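Local atomic coordinates of zinc chaperone AztD (Citrobacter koseri, PDB entry 6CMK), a protein that acts as a periplasmic zinc chaperone, passing one zinc ion directly to the solute-binding protein AztC without forming a stable complex. Residues S71-G76 against L147-V152; T253-S258 against P277-L282. One frame throughout, in Å; residues are numbered along the deposited sequence.

Interaction 1 (S71-G76 against L147-V152); sequences SRSESG and LGESAV
The turn that joins strand 69-72 to strand 78-83 presents two serine hydroxyls, of Ser73 and Ser75, to the carboxylate of Glu149, the first residue of helix 149-153. Ser73 OG donates to Glu149 OE2 at 2.7 Å, meeting it on the syn side but 28° out of the carboxylate plane. Ser75 OG lies 2.9 Å from Glu149 OE1 and 3.0 Å from Glu149 OE2; both bonds are weak, its single proton can serve only one oxygen at a time, and its stronger partner is the backbone N of Ala77. A water adds a bridge, accepting from Ser75 N and donating to Glu149 OE1 over 2.8 Å. Thr78 OG1 also bonds OE2, so several polar groups fix the rotation of this buried carboxylate.

Reach comes from the glutamate: CG stands anti to the backbone N (chi1 -178°) and the chain stays extended, which bridges CA atoms of Ser73 and Glu149 that are 8.1 Å apart. The turn itself is of type I, closed by Gly76 N to Ser73 O at 3.0 Å, with Gly76 taking a positive phi. From the opposite face of that carbonyl plane Arg72 NE also bonds Ser73 O (2.9 Å), and Arg72 NH2 holds Glu74 O, which ties down the turn backbone that carries the two serines and probably steadies their position. At the helix start, Ser150 N bonds Glu256 of the second subunit in the crystal.

A hairpin turn in one sheet thus grips a side chain beyond the third strand of the next, a polar tie between successive blades of a beta-propeller.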
ATOM      1  N   SER B  71      16.451   7.032  -9.566  1.00 15.98           N
ATOM      2  CA  SER B  71      15.471   6.023  -9.203  1.00 16.40           C
ATOM      3  C   SER B  71      14.880   6.369  -7.845  1.00 17.50           C
ATOM      4  O   SER B  71      15.577   6.872  -6.958  1.00 15.60           O
ATOM      5  CB  SER B  71      16.082   4.615  -9.140  1.00 19.36           C
ATOM      6  OG  SER B  71      16.501   4.157 -10.411  1.00 22.22           O
ATOM      7  N   ARG B  72      13.596   6.072  -7.679  1.00 16.10           N
ATOM      8  CA  ARG B  72      12.933   6.227  -6.395  1.00 11.38           C
ATOM      9  C   ARG B  72      12.682   4.864  -5.774  1.00 12.80           C
ATOM     10  O   ARG B  72      12.560   3.856  -6.467  1.00 16.43           O
ATOM     11  CB  ARG B  72      11.595   6.968  -6.523  1.00 12.69           C
ATOM     12  CG  ARG B  72      10.578   6.299  -7.436  1.00 16.97           C
ATOM     13  CD  ARG B  72       9.161   6.807  -7.176  1.00 16.63           C
ATOM     14  NE  ARG B  72       8.587   6.239  -5.953  1.00 15.45           N
ATOM     15  CZ  ARG B  72       7.399   6.585  -5.462  1.00 14.31           C
ATOM     16  NH1 ARG B  72       6.660   7.502  -6.074  1.00 16.16           N
ATOM     17  NH2 ARG B  72       6.938   6.012  -4.361  1.00 12.18           N
ATOM     18  N   SER B  73      12.588   4.858  -4.449  1.00 14.85           N
ATOM     19  CA  SER B  73      12.154   3.672  -3.732  1.00 13.41           C
ATOM     20  C   SER B  73      10.641   3.534  -3.824  1.00 15.99           C
ATOM     21  O   SER B  73       9.924   4.494  -4.113  1.00 15.42           O
ATOM     22  CB  SER B  73      12.556   3.743  -2.265  1.00 14.61           C
ATOM     23  OG  SER B  73      11.807   4.751  -1.611  1.00 13.95           O
ATOM     24  N   GLU B  74      10.161   2.321  -3.566  1.00 11.76           N
ATOM     25  CA  GLU B  74       8.716   2.102  -3.527  1.00 15.59           C
ATOM     26  C   GLU B  74       8.047   2.972  -2.468  1.00 16.05           C
ATOM     27  O   GLU B  74       6.976   3.544  -2.714  1.00 15.49           O
ATOM     28  CB  GLU B  74       8.419   0.622  -3.283  1.00 14.38           C
ATOM     29  CG  GLU B  74       8.762  -0.260  -4.463  1.00 18.69           C
ATOM     30  CD  GLU B  74       8.268  -1.681  -4.333  1.00 24.32           C
ATOM     31  OE1 GLU B  74       8.200  -2.205  -3.195  1.00 18.11           O
ATOM     32  OE2 GLU B  74       7.949  -2.274  -5.389  1.00 25.67           O
ATOM     33  N   SER B  75       8.652   3.076  -1.280  1.00 15.57           N
ATOM     34  CA  SER B  75       8.087   3.913  -0.229  1.00 12.60           C
ATOM     35  C   SER B  75       8.093   5.380  -0.608  1.00 17.86           C
ATOM     36  O   SER B  75       7.350   6.162  -0.004  1.00 16.99           O
ATOM     37  CB  SER B  75       8.867   3.750   1.076  1.00 15.99           C
ATOM     38  OG  SER B  75      10.094   4.463   1.027  1.00 15.25           O
ATOM     39  N   GLY B  76       8.952   5.769  -1.557  1.00 13.23           N
ATOM     40  CA  GLY B  76       9.176   7.151  -1.910  1.00 13.46           C
ATOM     41  C   GLY B  76      10.033   7.936  -0.941  1.00 14.04           C
ATOM     42  O   GLY B  76      10.211   9.143  -1.139  1.00 15.72           O
ATOM     43  N   LEU B 147      21.529  -3.878   0.040  1.00 14.12           N
ATOM     44  CA  LEU B 147      21.363  -3.131   1.276  1.00 14.08           C
ATOM     45  C   LEU B 147      19.874  -2.909   1.494  1.00 13.92           C
ATOM     46  O   LEU B 147      19.036  -3.464   0.779  1.00 15.22           O
ATOM     47  CB  LEU B 147      22.139  -1.819   1.236  1.00 14.92           C
ATOM     48  CG  LEU B 147      21.854  -0.884   0.066  1.00 21.25           C
ATOM     49  CD1 LEU B 147      22.107   0.521   0.533  1.00 23.05           C
ATOM     50  CD2 LEU B 147      22.728  -1.209  -1.147  1.00 21.77           C
ATOM     51  N   GLY B 148      19.549  -2.121   2.515  1.00 16.08           N
ATOM     52  CA  GLY B 148      18.167  -1.892   2.885  1.00 13.30           C
ATOM     53  C   GLY B 148      17.887  -0.427   3.147  1.00 15.39           C
ATOM     54  O   GLY B 148      18.722   0.296   3.677  1.00 17.40           O
ATOM     55  N   GLU B 149      16.668  -0.012   2.786  1.00 13.88           N
ATOM     56  CA  GLU B 149      16.258   1.388   2.880  1.00 13.32           C
ATOM     57  C   GLU B 149      16.139   1.867   4.322  1.00 12.56           C
ATOM     58  O   GLU B 149      16.448   3.027   4.619  1.00 15.50           O
ATOM     59  CB  GLU B 149      14.913   1.599   2.173  1.00 15.89           C
ATOM     60  CG  GLU B 149      14.456   3.062   2.202  1.00 18.73           C
ATOM     61  CD  GLU B 149      13.135   3.314   1.487  1.00 21.75           C
ATOM     62  OE1 GLU B 149      12.196   2.516   1.673  1.00 24.70           O
ATOM     63  OE2 GLU B 149      13.032   4.330   0.753  1.00 16.29           O
ATOM     64  N   SER B 150      15.648   1.016   5.224  1.00 15.50           N
ATOM     65  CA  SER B 150      15.489   1.444   6.608  1.00 18.09           C
ATOM     66  C   SER B 150      16.835   1.823   7.208  1.00 17.95           C
ATOM     67  O   SER B 150      16.969   2.869   7.856  1.00 16.82           O
ATOM     68  CB  SER B 150      14.809   0.344   7.422  1.00 24.56           C
ATOM     69  OG  SER B 150      14.777   0.679   8.801  1.00 29.99           O
ATOM     70  N   ALA B 151      17.856   1.002   6.963  1.00 14.41           N
ATOM     71  CA  ALA B 151      19.204   1.333   7.417  1.00 16.45           C
ATOM     72  C   ALA B 151      19.706   2.620   6.772  1.00 15.39           C
ATOM     73  O   ALA B 151      20.255   3.496   7.451  1.00 18.48           O
ATOM     74  CB  ALA B 151      20.147   0.173   7.107  1.00 21.52           C
ATOM     75  N   VAL B 152      19.509   2.761   5.461  1.00 16.49           N
ATOM     76  CA  VAL B 152      19.979   3.948   4.753  1.00 19.33           C
ATOM     77  C   VAL B 152      19.396   5.211   5.378  1.00 20.38           C
ATOM     78  O   VAL B 152      20.104   6.196   5.612  1.00 20.68           O
ATOM     79  CB  VAL B 152      19.620   3.844   3.262  1.00 28.96           C
ATOM     80  CG1 VAL B 152      20.015   5.119   2.511  1.00 63.53           C
ATOM     81  CG2 VAL B 152      20.268   2.608   2.670  1.00 59.50           C
TER
HETATM   82  O   HOH W   1      10.652   1.226  -0.240  1.00 15.84           O

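Interaction 2 (T253-S258 against P277-L282)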
ATOM      1  N   THR B 253       1.839 -14.649 -31.998  1.00 29.56           N
ATOM      2  CA  THR B 253       1.094 -13.662 -32.762  1.00 32.58           C
ATOM      3  C   THR B 253       1.849 -12.352 -32.927  1.00 41.40           C
ATOM      4  O   THR B 253       1.378 -11.478 -33.660  1.00 38.40           O
ATOM      5  CB  THR B 253      -0.239 -13.385 -32.074  1.00 28.55           C
ATOM      6  OG1 THR B 253      -0.002 -13.016 -30.709  1.00 32.09           O
ATOM      7  CG2 THR B 253      -1.123 -14.620 -32.120  1.00 40.81           C
ATOM      8  N   LEU B 254       2.991 -12.190 -32.265  1.00 26.68           N
ATOM      9  CA  LEU B 254       3.750 -10.962 -32.429  1.00 28.80           C
ATOM     10  C   LEU B 254       4.640 -11.040 -33.663  1.00 29.32           C
ATOM     11  O   LEU B 254       5.084 -12.124 -34.052  1.00 31.37           O
ATOM     12  CB  LEU B 254       4.622 -10.700 -31.213  1.00 26.53           C
ATOM     13  CG  LEU B 254       3.894 -10.332 -29.926  1.00 27.69           C
ATOM     14  CD1 LEU B 254       4.877 -10.343 -28.777  1.00 27.47           C
ATOM     15  CD2 LEU B 254       3.229  -8.973 -30.049  1.00 24.63           C
ATOM     16  N   PRO B 255       4.919  -9.896 -34.288  1.00 27.99           N
ATOM     17  CA  PRO B 255       5.919  -9.864 -35.362  1.00 34.52           C
ATOM     18  C   PRO B 255       7.310 -10.058 -34.787  1.00 30.86           C
ATOM     19  O   PRO B 255       7.452 -10.183 -33.566  1.00 29.40           O
ATOM     20  CB  PRO B 255       5.730  -8.469 -35.971  1.00 30.26           C
ATOM     21  CG  PRO B 255       5.245  -7.639 -34.821  1.00 23.41           C
ATOM     22  CD  PRO B 255       4.414  -8.552 -33.961  1.00 28.12           C
ATOM     23  N   GLU B 256       8.339 -10.082 -35.627  1.00 33.12           N
ATOM     24  CA  GLU B 256       9.685 -10.286 -35.112  1.00 32.91           C
ATOM     25  C   GLU B 256      10.117  -9.089 -34.273  1.00 32.84           C
ATOM     26  O   GLU B 256       9.805  -7.938 -34.586  1.00 32.09           O
ATOM     27  CB  GLU B 256      10.687 -10.539 -36.245  1.00 34.69           C
ATOM     28  CG  GLU B 256      10.574  -9.651 -37.478  1.00 65.63           C
ATOM     29  CD  GLU B 256      11.438 -10.155 -38.619  1.00 96.95           C
ATOM     30  OE1 GLU B 256      12.166  -9.343 -39.230  1.00107.15           O
ATOM     31  OE2 GLU B 256      11.398 -11.374 -38.897  1.00105.39           O
ATOM     32  N   GLY B 257      10.810  -9.379 -33.186  1.00 36.71           N
ATOM     33  CA  GLY B 257      11.305  -8.345 -32.304  1.00 28.02           C
ATOM     34  C   GLY B 257      11.589  -8.928 -30.938  1.00 26.97           C
ATOM     35  O   GLY B 257      11.376 -10.113 -30.682  1.00 28.47           O
ATOM     36  N   SER B 258      12.097  -8.067 -30.065  1.00 25.25           N
ATOM     37  CA  SER B 258      12.274  -8.439 -28.668  1.00 28.71           C
ATOM     38  C   SER B 258      12.380  -7.165 -27.848  1.00 22.74           C
ATOM     39  O   SER B 258      12.529  -6.064 -28.383  1.00 23.39           O
ATOM     40  CB  SER B 258      13.507  -9.326 -28.456  1.00 27.04           C
ATOM     41  OG  SER B 258      14.706  -8.591 -28.634  1.00 28.56           O
ATOM     42  N   PRO B 277      12.218  -0.098 -32.323  1.00 24.00           N
ATOM     43  CA  PRO B 277      12.308   1.326 -31.961  1.00 25.99           C
ATOM     44  C   PRO B 277      10.985   2.083 -32.028  1.00 23.70           C
ATOM     45  O   PRO B 277      10.882   3.142 -31.392  1.00 24.09           O
ATOM     46  CB  PRO B 277      13.332   1.880 -32.965  1.00 34.44           C
ATOM     47  CG  PRO B 277      13.374   0.886 -34.084  1.00 34.34           C
ATOM     48  CD  PRO B 277      13.018  -0.443 -33.508  1.00 27.97           C
ATOM     49  N   ASP B 278       9.963   1.577 -32.738  1.00 24.09           N
ATOM     50  CA  ASP B 278       8.695   2.296 -32.852  1.00 22.27           C
ATOM     51  C   ASP B 278       7.505   1.425 -32.455  1.00 20.55           C
ATOM     52  O   ASP B 278       6.368   1.721 -32.827  1.00 19.65           O
ATOM     53  CB  ASP B 278       8.499   2.849 -34.268  1.00 28.38           C
ATOM     54  CG  ASP B 278       8.406   1.758 -35.325  1.00 42.01           C
ATOM     55  OD1 ASP B 278       8.551   0.566 -34.992  1.00 39.12           O
ATOM     56  OD2 ASP B 278       8.185   2.104 -36.505  1.00 54.41           O
ATOM     57  N   ARG B 279       7.735   0.378 -31.675  1.00 20.22           N
ATOM     58  CA  ARG B 279       6.662  -0.480 -31.192  1.00 17.13           C
ATOM     59  C   ARG B 279       6.837  -0.700 -29.699  1.00 17.45           C
ATOM     60  O   ARG B 279       7.951  -0.626 -29.185  1.00 17.26           O
ATOM     61  CB  ARG B 279       6.666  -1.835 -31.908  1.00 17.59           C
ATOM     62  CG  ARG B 279       6.276  -1.767 -33.364  1.00 18.82           C
ATOM     63  CD  ARG B 279       6.748  -3.001 -34.105  1.00 25.39           C
ATOM     64  NE  ARG B 279       6.056  -3.154 -35.381  1.00 35.75           N
ATOM     65  CZ  ARG B 279       6.338  -4.090 -36.281  1.00 39.20           C
ATOM     66  NH1 ARG B 279       5.644  -4.150 -37.407  1.00 50.16           N
ATOM     67  NH2 ARG B 279       7.317  -4.959 -36.061  1.00 38.94           N
ATOM     68  N   ILE B 280       5.725  -0.946 -29.006  1.00 17.94           N
ATOM     69  CA  ILE B 280       5.760  -1.402 -27.622  1.00 16.45           C
ATOM     70  C   ILE B 280       4.858  -2.620 -27.506  1.00 16.79           C
ATOM     71  O   ILE B 280       3.975  -2.850 -28.334  1.00 15.53           O
ATOM     72  CB  ILE B 280       5.326  -0.316 -26.606  1.00 16.63           C
ATOM     73  CG1 ILE B 280       3.906   0.194 -26.897  1.00 20.10           C
ATOM     74  CG2 ILE B 280       6.323   0.829 -26.592  1.00 18.31           C
ATOM     75  CD1 ILE B 280       3.383   1.215 -25.872  1.00 18.02           C
ATOM     76  N   ILE B 281       5.107  -3.426 -26.474  1.00 16.98           N
ATOM     77  CA  ILE B 281       4.210  -4.525 -26.146  1.00 16.15           C
ATOM     78  C   ILE B 281       3.709  -4.335 -24.727  1.00 18.07           C
ATOM     79  O   ILE B 281       4.418  -3.838 -23.844  1.00 15.88           O
ATOM     80  CB  ILE B 281       4.845  -5.927 -26.294  1.00 16.01           C
ATOM     81  CG1 ILE B 281       6.202  -6.006 -25.591  1.00 18.28           C
ATOM     82  CG2 ILE B 281       4.937  -6.313 -27.761  1.00 18.66           C
ATOM     83  CD1 ILE B 281       6.668  -7.436 -25.374  1.00 20.69           C
ATOM     84  N   LEU B 282       2.462  -4.740 -24.528  1.00 17.58           N
ATOM     85  CA  LEU B 282       1.810  -4.757 -23.231  1.00 14.81           C
ATOM     86  C   LEU B 282       1.687  -6.213 -22.818  1.00 17.90           C
ATOM     87  O   LEU B 282       1.246  -7.047 -23.617  1.00 20.03           O
ATOM     88  CB  LEU B 282       0.432  -4.107 -23.299  1.00 17.99           C
ATOM     89  CG  LEU B 282       0.295  -2.587 -23.449  1.00 21.75           C
ATOM     90  CD1 LEU B 282       1.078  -2.031 -24.615  1.00 32.81           C
ATOM     91  CD2 LEU B 282      -1.190  -2.286 -23.614  1.00 26.76           C
TER
HETATM   92  O   HOH W   2       9.148  -5.282 -34.043  1.00 30.60           O
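Pro255 lies over one face of the Arg279 guanidinium, while Leu254 beside it meets Ile281, so neighbouring residues of a loop use two strand side chains that point the same way. The proline contact is made by CG, 3.6 Å from Arg279 NH2 and 4.0 Å from Arg279 CZ, this corner set over the flat cation. Arg279 gets there by starting beside its backbone N (chi1 -69°) and running extended from CG to NE, which carries the guanidinium across to the loop. Its rotation is set from two directions: NE bonds Gln295, and NH2 gives a 2.7 Å bond to a water lying in the guanidinium plane. That water donates to Glu256 O at 2.8 Å, so the loop backbone is joined to the arginine through solvent, with no direct hydrogen bond between the segments.

The second half is purely apolar. Ile281 turns CG2 to the loop by placing CG1 between its backbone N and carbonyl carbon (chi1 49°), and this methyl sits 3.9 Å from Leu254 CD2 and 4.2 Å from Leu254 CD1. The side chains cross at about a right angle and meet methyl to methyl.

Leu293 of strand 291-295 packs against both Leu254 and Pro255, and Tyr275 touches Leu254 and Ile281 while its hydroxyl bonds Pro255 O. The loop between strands 244-249 and 262-264 therefore lies across strand 279-283 and its neighbour 291-295.

In the fold
Interaction 1 is a buried contact and interaction 2 a surface one; they stand on opposite sides of the chain's centre, their centres 33 Å apart and nearest atoms about 19 Å apart. They share no strand. In 71-76 against 147-152 one carboxylate is held by hydrogen bonds from hydroxyls and a water, and only 105 Å² is buried. In 253-258 against 277-282 the larger 163 Å² comes from a leucine-isoleucine methyl contact and a proline over an arginine guanidinium. Each has one bridging water, in interaction 2 the sole polar link between the segments. Interaction 1 joins two successive sheets of the propeller, whereas interaction 2 fastens the loop entering a sheet to that sheet's own third strand.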